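Local structure of uric acid degradation bifunctional protein PucL (Bacillus subtilis, 6A4M) at residues 143-148 and 154-159; 245-250 and 261-266. The protein probably oxidises urate as the uricase part of a bifunctional enzyme of uric acid degradation that also carries a decarboxylase activity. All coordinates share one frame; numbering follows the deposited sequence.

Contact 1 of 2, residues 143-148 and 154-159; sequences VLKAER and TITEQY
Thr154 pairs with Glu147 at the closed end of the beta hairpin formed by strands 139-148 and 153-169. The two are joined by a pair of backbone bonds: Glu147 N reaches Thr154 O at 2.8 Å, almost straight, and Thr154 N returns to Glu147 O. Beyond it, Ile155 turns to the side of the sheet that carries Leu144 and Ala146, crossing Leu144 at about a right angle: Ile155 CG2 meets Leu144 CD1 at 3.8 Å, while Ile155 CD1 rests on Ala146 CB. On this face helix 84-98 covers the hairpin, Leu88 and Ala92 packing on Leu144 and Leu96 on Ala146. Thr156 and Glu157 then both face Lys145, a classic beta bulge. Lys145 O is gripped by Thr156 N at 2.8 Å and, weakly, by Glu157 N at 3.3 Å, while Lys145 N donates to Glu157 O. The extra residue directs the Thr156 methyl CG2 over the Glu147 side chain, 3.5 Å from Glu147 OE2, where the Lys145 chain also crosses it, Lys145 CD close to the same methyl. Gln158 faces Leu144 as a non-hydrogen-bonded pair, its CG against Leu144 CD1. Tyr159 and Val143 form the next hydrogen-bonded pair, through two backbone bonds. The tyrosine CG sits between backbone N and carbonyl carbon (chi1 62°), which lays the ring beside Val143, whose CB stands over one face, 4.0 Å from the ring centroid in a CH-pi contact.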
loop_
_atom_site.group_PDB
_atom_site.type_symbol
_atom_site.label_atom_id
_atom_site.label_comp_id
_atom_site.label_asym_id
_atom_site.label_seq_id
_atom_site.Cartn_x
_atom_site.Cartn_y
_atom_site.Cartn_z
ATOM N N VAL A 143 0.327 -2.803 -8.414
ATOM C CA VAL A 143 0.826 -3.298 -9.690
ATOM C C VAL A 143 -0.326 -3.975 -10.430
ATOM O O VAL A 143 -1.136 -4.680 -9.824
ATOM C CB VAL A 143 1.987 -4.299 -9.493
ATOM C CG1 VAL A 143 2.529 -4.784 -10.836
ATOM C CG2 VAL A 143 3.088 -3.657 -8.660
ATOM N N LEU A 144 -0.398 -3.745 -11.737
ATOM C CA LEU A 144 -1.390 -4.387 -12.588
ATOM C C LEU A 144 -0.745 -4.782 -13.903
ATOM O O LEU A 144 -0.129 -3.943 -14.563
ATOM C CB LEU A 144 -2.554 -3.436 -12.860
ATOM C CG LEU A 144 -3.707 -3.973 -13.717
ATOM C CD1 LEU A 144 -4.499 -5.028 -12.963
ATOM C CD2 LEU A 144 -4.617 -2.839 -14.139
ATOM N N LYS A 145 -0.901 -6.051 -14.277
ATOM C CA LYS A 145 -0.418 -6.558 -15.555
ATOM C C LYS A 145 -1.602 -7.110 -16.348
ATOM O O LYS A 145 -2.336 -7.964 -15.846
ATOM C CB LYS A 145 0.649 -7.635 -15.342
ATOM C CG LYS A 145 1.674 -7.664 -16.460
ATOM C CD LYS A 145 2.405 -8.990 -16.609
ATOM C CE LYS A 145 3.194 -9.016 -17.915
ATOM N NZ LYS A 145 4.321 -9.987 -17.895
ATOM N N ALA A 146 -1.782 -6.618 -17.577
ATOM C CA ALA A 146 -2.891 -7.024 -18.445
ATOM C C ALA A 146 -2.393 -7.403 -19.841
ATOM O O ALA A 146 -1.473 -6.775 -20.371
ATOM C CB ALA A 146 -3.918 -5.910 -18.536
ATOM N N GLU A 147 -3.017 -8.428 -20.427
ATOM C CA GLU A 147 -2.638 -8.960 -21.744
ATOM C C GLU A 147 -3.818 -8.990 -22.710
ATOM O O GLU A 147 -4.978 -8.957 -22.296
ATOM C CB GLU A 147 -2.066 -10.376 -21.604
ATOM C CG GLU A 147 -0.593 -10.417 -21.224
ATOM C CD GLU A 147 -0.062 -11.828 -21.009
ATOM O OE1 GLU A 147 -0.566 -12.780 -21.649
ATOM O OE2 GLU A 147 0.876 -11.982 -20.196
ATOM N N ARG A 148 -3.493 -9.056 -23.999
ATOM C CA ARG A 148 -4.475 -9.245 -25.065
ATOM C C ARG A 148 -4.568 -10.738 -25.393
ATOM O O ARG A 148 -3.585 -11.333 -25.844
ATOM C CB ARG A 148 -4.052 -8.454 -26.308
ATOM C CG ARG A 148 -5.099 -8.390 -27.409
ATOM C CD ARG A 148 -4.534 -7.772 -28.680
ATOM N NE ARG A 148 -4.054 -6.401 -28.487
ATOM C CZ ARG A 148 -4.826 -5.319 -28.345
ATOM N NH1 ARG A 148 -6.158 -5.404 -28.352
ATOM N NH2 ARG A 148 -4.256 -4.125 -28.185
ATOM N N THR A 154 -7.291 -9.765 -20.568
ATOM C CA THR A 154 -7.133 -10.627 -19.390
ATOM C C THR A 154 -6.101 -10.025 -18.427
ATOM O O THR A 154 -5.078 -9.492 -18.862
ATOM C CB THR A 154 -6.748 -12.083 -19.773
ATOM O OG1 THR A 154 -6.626 -12.877 -18.587
ATOM C CG2 THR A 154 -5.434 -12.163 -20.559
ATOM N N ILE A 155 -6.392 -10.103 -17.127
ATOM C CA ILE A 155 -5.483 -9.639 -16.080
ATOM C C ILE A 155 -4.561 -10.796 -15.689
ATOM O O ILE A 155 -5.027 -11.811 -15.171
ATOM C CB ILE A 155 -6.257 -9.142 -14.832
ATOM C CG1 ILE A 155 -7.270 -8.044 -15.202
ATOM C CG2 ILE A 155 -5.294 -8.661 -13.747
ATOM C CD1 ILE A 155 -6.681 -6.832 -15.893
ATOM N N THR A 156 -3.259 -10.627 -15.922
ATOM C CA THR A 156 -2.261 -11.692 -15.666
ATOM C C THR A 156 -1.709 -11.614 -14.237
ATOM O O THR A 156 -1.452 -12.648 -13.610
ATOM C CB THR A 156 -1.097 -11.764 -16.716
ATOM O OG1 THR A 156 0.148 -12.034 -16.056
ATOM C CG2 THR A 156 -0.921 -10.492 -17.544
ATOM N N GLU A 157 -1.514 -10.392 -13.740
ATOM C CA GLU A 157 -1.099 -10.163 -12.360
ATOM C C GLU A 157 -1.789 -8.923 -11.805
ATOM O O GLU A 157 -2.019 -7.949 -12.527
ATOM C CB GLU A 157 0.421 -9.995 -12.278
ATOM C CG GLU A 157 0.964 -9.931 -10.854
ATOM C CD GLU A 157 2.482 -9.900 -10.788
ATOM O OE1 GLU A 157 3.123 -9.390 -11.737
ATOM O OE2 GLU A 157 3.036 -10.382 -9.772
ATOM N N GLN A 158 -2.122 -8.975 -10.517
ATOM C CA GLN A 158 -2.653 -7.822 -9.801
ATOM C C GLN A 158 -2.434 -7.985 -8.303
ATOM O O GLN A 158 -2.858 -8.981 -7.718
ATOM C CB GLN A 158 -4.149 -7.646 -10.070
ATOM C CG GLN A 158 -4.719 -6.358 -9.479
ATOM C CD GLN A 158 -6.188 -6.446 -9.125
ATOM O OE1 GLN A 158 -6.995 -5.660 -9.615
ATOM N NE2 GLN A 158 -6.545 -7.403 -8.274
ATOM N N TYR A 159 -1.778 -7.004 -7.693
ATOM C CA TYR A 159 -1.695 -6.925 -6.238
ATOM C C TYR A 159 -1.551 -5.487 -5.781
ATOM O O TYR A 159 -1.106 -4.625 -6.538
ATOM C CB TYR A 159 -0.540 -7.775 -5.697
ATOM C CG TYR A 159 0.843 -7.361 -6.150
ATOM C CD1 TYR A 159 1.604 -6.454 -5.403
ATOM C CD2 TYR A 159 1.408 -7.894 -7.306
ATOM C CE1 TYR A 159 2.880 -6.080 -5.810
ATOM C CE2 TYR A 159 2.683 -7.529 -7.719
ATOM C CZ TYR A 159 3.417 -6.624 -6.970
ATOM O OH TYR A 159 4.678 -6.260 -7.381
#

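Contact 2 of 2, residues 245-250 and 261-266; sequences YHIGCR and VSFQSQ
Apolar contact comes first where Ile247, on helix 240-254, meets Phe263, on strand 258-267, in the packing of a helix against one side of the large antiparallel sheet. The branch methyl CG2 of Ile247 lies at the edge of the phenyl ring, near its plane, 3.6 Å from Phe263 CE2, and Ile247 CB backs it up beside CE2 and CZ. With its CG anti to the carbonyl carbon (chi1 -67°), Phe263 sends the outer end of its ring to the helix.

Contacts with the helix backbone form a second group. Gly248 has no side chain, and the far end of the ring comes close to its main chain: Phe263 CZ is 3.4 Å from Gly248 N and 3.5 Å from Gly248 CA, with CE1 also near CA. Val261, two residues earlier on the same side of the strand, adds a looser touch, its CG2 4.0 Å from Gly248 O.

Neighbouring elements enclose the site. Val231 of helix 221-233 packs on Ile247, Ile200 of strand 194-204 touches both Val261 and Phe263, and Ile244 and Ile251 extend the helix side of the core.

No hydrogen bond crosses between 245-250 and 261-266; their association therefore rests on buried apolar surface, where Ile247 meets Phe263 beside the Gly248 main chain.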
loop_
_atom_site.group_PDB
_atom_site.type_symbol
_atom_site.label_atom_id
_atom_site.label_comp_id
_atom_site.label_asym_id
_atom_site.label_seq_id
_atom_site.Cartn_x
_atom_site.Cartn_y
_atom_site.Cartn_z
ATOM N N TYR A 245 3.544 -14.386 10.078
ATOM C CA TYR A 245 2.540 -15.451 9.952
ATOM C C TYR A 245 1.216 -15.054 10.618
ATOM O O TYR A 245 0.143 -15.267 10.050
ATOM C CB TYR A 245 3.064 -16.769 10.544
ATOM C CG TYR A 245 2.112 -17.941 10.391
ATOM C CD1 TYR A 245 2.025 -18.640 9.184
ATOM C CD2 TYR A 245 1.294 -18.351 11.452
ATOM C CE1 TYR A 245 1.152 -19.711 9.033
ATOM C CE2 TYR A 245 0.415 -19.420 11.312
ATOM C CZ TYR A 245 0.347 -20.099 10.101
ATOM O OH TYR A 245 -0.517 -21.164 9.948
ATOM N N HIS A 246 1.298 -14.478 11.816
ATOM C CA HIS A 246 0.100 -14.024 12.538
ATOM C C HIS A 246 -0.574 -12.804 11.887
ATOM O O HIS A 246 -1.801 -12.709 11.892
ATOM C CB HIS A 246 0.410 -13.761 14.018
ATOM C CG HIS A 246 0.337 -14.989 14.873
ATOM N ND1 HIS A 246 -0.840 -15.425 15.440
ATOM C CD2 HIS A 246 1.288 -15.879 15.245
ATOM C CE1 HIS A 246 -0.611 -16.528 16.131
ATOM N NE2 HIS A 246 0.673 -16.825 16.029
ATOM N N ILE A 247 0.222 -11.884 11.337
ATOM C CA ILE A 247 -0.313 -10.733 10.585
ATOM C C ILE A 247 -1.087 -11.219 9.354
ATOM O O ILE A 247 -2.203 -10.764 9.102
ATOM C CB ILE A 247 0.800 -9.740 10.154
ATOM C CG1 ILE A 247 1.423 -9.058 11.384
ATOM C CG2 ILE A 247 0.249 -8.661 9.220
ATOM C CD1 ILE A 247 2.793 -8.459 11.134
ATOM N N GLY A 248 -0.488 -12.150 8.610
ATOM C CA GLY A 248 -1.090 -12.713 7.403
ATOM C C GLY A 248 -2.422 -13.389 7.658
ATOM O O GLY A 248 -3.419 -13.068 7.005
ATOM N N CYS A 249 -2.434 -14.315 8.618
ATOM C CA CYS A 249 -3.658 -15.026 9.013
ATOM C C CYS A 249 -4.760 -14.062 9.460
ATOM O O CYS A 249 -5.923 -14.237 9.095
ATOM C CB CYS A 249 -3.373 -16.055 10.121
ATOM S SG CYS A 249 -2.486 -17.537 9.572
ATOM N N ARG A 250 -4.387 -13.044 10.233
ATOM C CA ARG A 250 -5.348 -12.051 10.716
ATOM C C ARG A 250 -5.944 -11.218 9.577
ATOM O O ARG A 250 -7.138 -10.923 9.592
ATOM C CB ARG A 250 -4.705 -11.133 11.758
ATOM C CG ARG A 250 -5.695 -10.241 12.499
ATOM C CD ARG A 250 -6.496 -10.984 13.558
ATOM N NE ARG A 250 -5.946 -10.751 14.896
ATOM C CZ ARG A 250 -5.061 -11.524 15.533
ATOM N NH1 ARG A 250 -4.579 -12.651 14.996
ATOM N NH2 ARG A 250 -4.652 -11.163 16.743
ATOM N N VAL A 261 -1.589 -13.312 1.283
ATOM C CA VAL A 261 -0.897 -12.112 1.753
ATOM C C VAL A 261 0.602 -12.414 1.790
ATOM O O VAL A 261 1.018 -13.348 2.473
ATOM C CB VAL A 261 -1.375 -11.703 3.165
ATOM C CG1 VAL A 261 -0.844 -10.326 3.553
ATOM C CG2 VAL A 261 -2.899 -11.712 3.239
ATOM N N SER A 262 1.400 -11.637 1.054
ATOM C CA SER A 262 2.857 -11.823 1.013
ATOM C C SER A 262 3.580 -10.781 1.855
ATOM O O SER A 262 3.055 -9.696 2.100
ATOM C CB SER A 262 3.372 -11.785 -0.419
ATOM O OG SER A 262 2.771 -12.805 -1.190
ATOM N N PHE A 263 4.782 -11.135 2.298
ATOM C CA PHE A 263 5.573 -10.310 3.204
ATOM C C PHE A 263 7.016 -10.276 2.735
ATOM O O PHE A 263 7.587 -11.318 2.437
ATOM C CB PHE A 263 5.531 -10.887 4.623
ATOM C CG PHE A 263 4.175 -10.826 5.266
ATOM C CD1 PHE A 263 3.232 -11.823 5.032
ATOM C CD2 PHE A 263 3.838 -9.776 6.113
ATOM C CE1 PHE A 263 1.976 -11.770 5.626
ATOM C CE2 PHE A 263 2.586 -9.718 6.711
ATOM C CZ PHE A 263 1.655 -10.716 6.468
ATOM N N GLN A 264 7.589 -9.081 2.647
ATOM C CA GLN A 264 9.038 -8.917 2.596
ATOM C C GLN A 264 9.415 -8.153 3.861
ATOM O O GLN A 264 9.023 -6.999 4.024
ATOM C CB GLN A 264 9.474 -8.178 1.330
ATOM C CG GLN A 264 9.336 -9.016 0.063
ATOM C CD GLN A 264 10.041 -8.416 -1.147
ATOM O OE1 GLN A 264 10.251 -7.200 -1.226
ATOM N NE2 GLN A 264 10.405 -9.269 -2.103
ATOM N N SER A 265 10.126 -8.821 4.767
ATOM C CA SER A 265 10.486 -8.250 6.066
ATOM C C SER A 265 11.990 -8.001 6.153
ATOM O O SER A 265 12.761 -8.702 5.504
ATOM C CB SER A 265 10.055 -9.197 7.186
ATOM O OG SER A 265 10.899 -10.336 7.241
ATOM N N GLN A 266 12.400 -7.008 6.947
ATOM C CA GLN A 266 13.822 -6.776 7.252
ATOM C C GLN A 266 14.040 -6.507 8.738
ATOM O O GLN A 266 13.318 -5.713 9.333
ATOM C CB GLN A 266 14.375 -5.594 6.462
ATOM C CG GLN A 266 14.419 -5.781 4.955
ATOM C CD GLN A 266 15.014 -4.579 4.238
ATOM O OE1 GLN A 266 15.209 -3.518 4.829
ATOM N NE2 GLN A 266 15.308 -4.744 2.956
#

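Overall arrangement
Both contacts belong to one large antiparallel sheet, with their centres 23 Å apart and their nearest atoms about 8 Å from each other, so they do not touch. Contact 1 comes first along the chain, and both of its strands precede helix 240-254. It pairs two adjacent strands, 139-148 and 153-169, whereas contact 2 sets helix 240-254 against strand 258-267. Strand 194-204 bridges them, pairing with 153-169 on one side and with 258-267 on the other. Helices 84-98 and 240-254 thus pack on separate parts of a continuous sheet, consistent with the tandem arrangement of T-fold domains known in urate oxidases.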